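Local coordinates for cell surface protein (Faecalibacterium prausnitzii A2-165, PDB 4GT6) that is of unknown function but, as an extracellular protein built of BspA-type leucine-rich repeats, probably binds other proteins, at residues I293-R298 with I316-G321; I299-E304 with I322-D327. One frame throughout, in Å; residues are numbered along the deposited sequence.

Contacts 1 and 2 are adjacent parts of the interface between two successive coils of the leucine-rich repeat solenoid. Residues 293-298 run directly on into 299-304, and 316-321 into 322-327; the centres of the two contacts lie about 11 Å apart. At contact 1 the coils are spread, joined by apolar side chains, a water and a sodium ion; at contact 2 they close into a short parallel strand pair. The two touch in the core, where Ile318 CD1 lies 3.5 Å from Leu302 CD1 and Phe295 CE1 3.9 Å from Leu302 CD2. The sodium sits at the turn side, its site about 6 Å from the side chain of Ile299 in contact 2.

Contact 1. Residues I293-R298 with I316-G321; sequences IEFSSR and IDIPEG. With NA (sodium ion), chain R.
Phe295 fills the gap between the two coils and meets most of what 316-321 offers. Its CB points toward 316-321, and with CG anti to the carbonyl carbon (chi1 -69°) the ring extends between Ile316 and Pro319. Pro319 lies over one face in a CH-pi contact, with CD 4.1 Å from the ring centroid and 29° off the normal, while its CG packs on Phe295 CB. At the far end of the ring Ile316 meets the edge, its CG1 in the ring plane and its CD1 3.6 Å from Phe295 CZ. Ile293 CG2 sits over the centre of the opposite face, 3.7 Å above the plane, so the ring is held between Ile293 and Pro319. Across the contact, Ile293 CD1 meets Ile316 CD1 at 3.7 Å. Leu302 and Met272 also touch the ring.

Away from this apolar wedge the backbones are too far apart to pair: Ile293 and Ile316, the nearest residues in register, have their CA atoms 7.3 Å apart. A water bridges the opening, donating to Ile293 O (2.9 Å) and accepting from Asp317 N. The carboxylate of Asp317 turns to Arg338 of the following coil in a salt bridge. At the other end sodium joins the turns, held by Ser297 O and Glu320 O, each at 2.4 Å, and by four waters; one of these waters also donates to Ser296 O. Ser296 OG accepts from Arg298 N in an ST turn and is hydrogen-bonded to Val276 O, in the turn that bears the Ser297 carbonyl.

The protein supplies two neutral carbonyls, one from each coil, so the cation ties the turns together through backbone dipoles and water rather than through a carboxylate.

Contact 2. Residues I299-E304 with I322-D327; sequences ITELPE and ITQILD
Leu302 and Ile325 form a parallel bridge, and the backbone bonds around it carry the contact. Leu302 N donates to Gln324 O at 3.0 Å, and Leu302 O takes the N-H of Leu326 at 2.9 Å, so both polar backbone atoms of this buried leucine are used by the neighbouring coil. Nearer the turn, Thr323 N donates to Thr300 O over 2.8 Å, a bond nearly straight at hydrogen (173°).

Among side chains, Glu301 and Gln324 run side by side, pointing the same way. Gln324 CG lies between the backbone N and the carbonyl carbon (chi1 56°), and from there its extended chain runs beside that of Glu301. Gln324 NE2 donates to Glu301 OE1 at 2.7 Å, a bent bond in which OE1 lies in the plane of the Gln324 amide while NE2 comes from above the carboxylate plane, the two groups being turned 45° from each other. Leu326 crosses Glu301 obliquely, with CD1 3.8 Å from Glu301 OE2. A water links Thr323 OG1 and, weakly, Thr300 OG1.

The apolar part lies toward the solenoid core. Ile322 CD1 is packed against Ile299 CD1 at 3.7 Å and also lies near the Ile299 carbonyl and the Glu301 amide. Leu302 reaches across at about a right angle, its CD2 4.2 Å from Ile322 CD1. Asp327 OD1 is hydrogen-bonded to Ser351 OG, further along the solenoid.

Parallel main-chain bonding over an aliphatic core is characteristic of stacked leucine-rich repeats; the Glu301-Gln324 bond is a local addition that ties the two coils by their side chains as well.

Contact 1. Residues I293-R298 with I316-G321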
loop_
_atom_site.group_PDB
_atom_site.type_symbol
_atom_site.label_atom_id
_atom_site.label_comp_id
_atom_site.label_asym_id
_atom_site.label_seq_id
_atom_site.Cartn_x
_atom_site.Cartn_y
_atom_site.Cartn_z
ATOM N N ILE A 293 1.151 27.528 0.183
ATOM C CA ILE A 293 2.005 26.723 -0.685
ATOM C C ILE A 293 2.862 27.660 -1.529
ATOM O O ILE A 293 2.312 28.527 -2.206
ATOM C CB ILE A 293 1.179 25.759 -1.600
ATOM C CG1 ILE A 293 0.315 24.795 -0.778
ATOM C CG2 ILE A 293 2.118 24.965 -2.558
ATOM C CD1 ILE A 293 -1.107 24.858 -1.134
ATOM N N GLU A 294 4.191 27.494 -1.473
ATOM C CA GLU A 294 5.150 28.218 -2.308
ATOM C C GLU A 294 5.676 27.189 -3.301
ATOM O O GLU A 294 6.302 26.203 -2.908
ATOM C CB GLU A 294 6.261 28.841 -1.455
ATOM C CG GLU A 294 7.244 29.699 -2.239
ATOM C CD GLU A 294 8.225 30.503 -1.406
ATOM O OE1 GLU A 294 7.866 30.908 -0.275
ATOM O OE2 GLU A 294 9.347 30.755 -1.902
ATOM N N PHE A 295 5.350 27.374 -4.576
ATOM C CA PHE A 295 5.702 26.440 -5.619
ATOM C C PHE A 295 7.081 26.650 -6.172
ATOM O O PHE A 295 7.568 27.774 -6.212
ATOM C CB PHE A 295 4.717 26.604 -6.794
ATOM C CG PHE A 295 3.312 26.147 -6.495
ATOM C CD1 PHE A 295 2.967 24.803 -6.589
ATOM C CD2 PHE A 295 2.332 27.062 -6.117
ATOM C CE1 PHE A 295 1.662 24.376 -6.308
ATOM C CE2 PHE A 295 1.020 26.639 -5.862
ATOM C CZ PHE A 295 0.691 25.303 -5.973
ATOM N N SER A 296 7.648 25.574 -6.734
ATOM C CA SER A 296 8.867 25.614 -7.508
ATOM C C SER A 296 8.580 26.345 -8.833
ATOM O O SER A 296 7.498 26.138 -9.414
ATOM C CB SER A 296 9.309 24.189 -7.813
ATOM O OG SER A 296 10.238 24.219 -8.886
ATOM N N SER A 297 9.563 27.103 -9.355
ATOM C CA SER A 297 9.409 27.784 -10.650
ATOM C C SER A 297 9.588 26.802 -11.832
ATOM O O SER A 297 9.439 27.215 -12.982
ATOM C CB SER A 297 10.433 28.918 -10.768
ATOM O OG SER A 297 11.742 28.370 -10.846
ATOM N N ARG A 298 9.953 25.521 -11.561
ATOM C CA ARG A 298 10.253 24.564 -12.638
ATOM C C ARG A 298 9.194 23.464 -12.822
ATOM O O ARG A 298 9.324 22.633 -13.727
ATOM C CB ARG A 298 11.655 23.956 -12.444
ATOM C CG ARG A 298 12.748 25.028 -12.687
ATOM C CD ARG A 298 14.169 24.533 -12.484
ATOM N NE ARG A 298 14.573 23.529 -13.468
ATOM C CZ ARG A 298 15.352 22.485 -13.200
ATOM N NH1 ARG A 298 15.791 22.276 -11.963
ATOM N NH2 ARG A 298 15.676 21.626 -14.158
ATOM N N ILE A 316 -4.627 30.685 -3.565
ATOM C CA ILE A 316 -3.490 29.984 -4.162
ATOM C C ILE A 316 -3.105 30.684 -5.473
ATOM O O ILE A 316 -3.975 31.110 -6.237
ATOM C CB ILE A 316 -3.733 28.448 -4.322
ATOM C CG1 ILE A 316 -2.429 27.692 -4.704
ATOM C CG2 ILE A 316 -4.894 28.115 -5.259
ATOM C CD1 ILE A 316 -2.417 26.236 -4.359
ATOM N N ASP A 317 -1.795 30.834 -5.694
ATOM C CA ASP A 317 -1.237 31.455 -6.890
ATOM C C ASP A 317 -0.532 30.372 -7.692
ATOM O O ASP A 317 0.478 29.836 -7.240
ATOM C CB ASP A 317 -0.280 32.590 -6.510
ATOM C CG ASP A 317 -1.011 33.780 -5.920
ATOM O OD1 ASP A 317 -1.296 33.760 -4.705
ATOM O OD2 ASP A 317 -1.356 34.696 -6.683
ATOM N N ILE A 318 -1.108 29.997 -8.834
ATOM C CA ILE A 318 -0.537 28.949 -9.692
ATOM C C ILE A 318 0.628 29.600 -10.463
ATOM O O ILE A 318 0.415 30.655 -11.077
ATOM C CB ILE A 318 -1.614 28.315 -10.617
ATOM C CG1 ILE A 318 -2.820 27.691 -9.839
ATOM C CG2 ILE A 318 -1.020 27.356 -11.633
ATOM C CD1 ILE A 318 -2.512 26.855 -8.636
ATOM N N PRO A 319 1.859 29.032 -10.403
ATOM C CA PRO A 319 2.997 29.701 -11.047
ATOM C C PRO A 319 2.935 29.705 -12.571
ATOM O O PRO A 319 2.431 28.763 -13.182
ATOM C CB PRO A 319 4.217 28.892 -10.558
ATOM C CG PRO A 319 3.689 27.559 -10.226
ATOM C CD PRO A 319 2.282 27.799 -9.703
ATOM N N GLU A 320 3.504 30.753 -13.170
ATOM C CA GLU A 320 3.692 30.889 -14.616
ATOM C C GLU A 320 4.457 29.651 -15.099
ATOM O O GLU A 320 5.389 29.228 -14.415
ATOM C CB GLU A 320 4.506 32.175 -14.894
ATOM C CG GLU A 320 4.603 32.527 -16.370
ATOM C CD GLU A 320 3.247 32.702 -17.025
ATOM O OE1 GLU A 320 2.452 33.518 -16.508
ATOM O OE2 GLU A 320 2.949 31.961 -17.990
ATOM N N GLY A 321 4.046 29.045 -16.208
ATOM C CA GLY A 321 4.727 27.833 -16.661
ATOM C C GLY A 321 3.931 26.557 -16.435
ATOM O O GLY A 321 4.208 25.542 -17.072
HETATM NA NA NA R . 7.369 28.149 -13.703
HETATM O O HOH W 1 0.232 30.087 -3.535
HETATM O O HOH W 2 6.375 26.583 -12.074
HETATM O O HOH W 3 7.304 26.234 -15.213
HETATM O O HOH W 4 8.548 29.455 -15.409
HETATM O O HOH W 5 7.322 30.108 -12.278
#

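Contact 2. Residues I299-E304 with I322-D327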
loop_
_atom_site.group_PDB
_atom_site.type_symbol
_atom_site.label_atom_id
_atom_site.label_comp_id
_atom_site.label_asym_id
_atom_site.label_seq_id
_atom_site.Cartn_x
_atom_site.Cartn_y
_atom_site.Cartn_z
ATOM N N ILE A 299 8.114 23.495 -12.046
ATOM C CA ILE A 299 7.041 22.527 -12.285
ATOM C C ILE A 299 6.178 23.047 -13.434
ATOM O O ILE A 299 6.045 24.264 -13.577
ATOM C CB ILE A 299 6.223 22.209 -11.014
ATOM C CG1 ILE A 299 5.643 23.486 -10.383
ATOM C CG2 ILE A 299 7.104 21.423 -10.007
ATOM C CD1 ILE A 299 4.416 23.203 -9.432
ATOM N N THR A 300 5.594 22.138 -14.249
ATOM C CA THR A 300 4.786 22.550 -15.405
ATOM C C THR A 300 3.394 21.912 -15.382
ATOM O O THR A 300 2.615 22.127 -16.317
ATOM C CB THR A 300 5.512 22.226 -16.735
ATOM O OG1 THR A 300 5.644 20.805 -16.839
ATOM C CG2 THR A 300 6.884 22.884 -16.846
ATOM N N GLU A 301 3.071 21.152 -14.313
ATOM C CA GLU A 301 1.770 20.499 -14.199
ATOM C C GLU A 301 1.333 20.401 -12.752
ATOM O O GLU A 301 2.175 20.213 -11.870
ATOM C CB GLU A 301 1.899 19.087 -14.806
ATOM C CG GLU A 301 0.730 18.134 -14.638
ATOM C CD GLU A 301 1.101 16.737 -15.100
ATOM O OE1 GLU A 301 1.301 16.558 -16.323
ATOM O OE2 GLU A 301 1.254 15.840 -14.238
ATOM N N LEU A 302 0.019 20.543 -12.510
ATOM C CA LEU A 302 -0.603 20.243 -11.215
ATOM C C LEU A 302 -1.263 18.873 -11.429
ATOM O O LEU A 302 -2.156 18.752 -12.282
ATOM C CB LEU A 302 -1.583 21.335 -10.747
ATOM C CG LEU A 302 -0.950 22.682 -10.344
ATOM C CD1 LEU A 302 -1.945 23.487 -9.566
ATOM C CD2 LEU A 302 0.305 22.504 -9.497
ATOM N N PRO A 303 -0.718 17.793 -10.820
ATOM C CA PRO A 303 -1.203 16.451 -11.158
ATOM C C PRO A 303 -2.582 16.164 -10.597
ATOM O O PRO A 303 -3.114 16.934 -9.799
ATOM C CB PRO A 303 -0.139 15.542 -10.544
ATOM C CG PRO A 303 0.330 16.304 -9.341
ATOM C CD PRO A 303 0.377 17.736 -9.826
ATOM N N GLU A 304 -3.142 15.018 -10.976
ATOM C CA GLU A 304 -4.449 14.607 -10.514
ATOM C C GLU A 304 -4.536 14.618 -8.980
ATOM O O GLU A 304 -3.599 14.186 -8.305
ATOM C CB GLU A 304 -4.722 13.198 -11.074
ATOM C CG GLU A 304 -5.946 12.484 -10.541
ATOM C CD GLU A 304 -5.996 11.074 -11.093
ATOM O OE1 GLU A 304 -5.834 10.920 -12.327
ATOM O OE2 GLU A 304 -6.089 10.120 -10.284
ATOM N N ILE A 322 2.918 26.581 -15.547
ATOM C CA ILE A 322 2.012 25.427 -15.415
ATOM C C ILE A 322 1.177 25.376 -16.707
ATOM O O ILE A 322 0.611 26.392 -17.090
ATOM C CB ILE A 322 1.122 25.528 -14.134
ATOM C CG1 ILE A 322 1.982 25.426 -12.845
ATOM C CG2 ILE A 322 -0.051 24.508 -14.162
ATOM C CD1 ILE A 322 2.654 24.105 -12.569
ATOM N N THR A 323 1.135 24.233 -17.394
ATOM C CA THR A 323 0.386 24.152 -18.660
ATOM C C THR A 323 -0.931 23.401 -18.485
ATOM O O THR A 323 -1.816 23.495 -19.335
ATOM C CB THR A 323 1.238 23.489 -19.747
ATOM O OG1 THR A 323 1.488 22.137 -19.353
ATOM C CG2 THR A 323 2.540 24.235 -19.994
ATOM N N GLN A 324 -1.049 22.627 -17.409
ATOM C CA GLN A 324 -2.286 21.893 -17.158
ATOM C C GLN A 324 -2.477 21.633 -15.678
ATOM O O GLN A 324 -1.513 21.449 -14.932
ATOM C CB GLN A 324 -2.349 20.573 -17.960
ATOM C CG GLN A 324 -1.179 19.624 -17.720
ATOM C CD GLN A 324 -1.235 18.363 -18.549
ATOM O OE1 GLN A 324 -1.989 18.235 -19.519
ATOM N NE2 GLN A 324 -0.426 17.397 -18.175
ATOM N N ILE A 325 -3.752 21.641 -15.272
ATOM C CA ILE A 325 -4.259 21.382 -13.928
ATOM C C ILE A 325 -5.133 20.151 -14.127
ATOM O O ILE A 325 -6.163 20.259 -14.785
ATOM C CB ILE A 325 -5.019 22.633 -13.398
ATOM C CG1 ILE A 325 -4.084 23.860 -13.269
ATOM C CG2 ILE A 325 -5.753 22.329 -12.078
ATOM C CD1 ILE A 325 -4.823 25.218 -12.913
ATOM N N LEU A 326 -4.698 18.982 -13.645
ATOM C CA LEU A 326 -5.403 17.741 -13.957
ATOM C C LEU A 326 -6.658 17.491 -13.105
ATOM O O LEU A 326 -7.028 18.301 -12.254
ATOM C CB LEU A 326 -4.434 16.538 -13.893
ATOM C CG LEU A 326 -3.228 16.566 -14.872
ATOM C CD1 LEU A 326 -2.481 15.218 -14.844
ATOM C CD2 LEU A 326 -3.670 16.865 -16.308
ATOM N N ASP A 327 -7.347 16.376 -13.387
ATOM C CA ASP A 327 -8.614 16.017 -12.739
ATOM C C ASP A 327 -8.545 16.085 -11.214
ATOM O O ASP A 327 -7.560 15.663 -10.621
ATOM C CB ASP A 327 -9.049 14.611 -13.164
ATOM C CG ASP A 327 -9.767 14.590 -14.506
ATOM O OD1 ASP A 327 -10.906 15.104 -14.583
ATOM O OD2 ASP A 327 -9.216 14.026 -15.458
HETATM O O HOH W 6 4.010 21.032 -19.586
#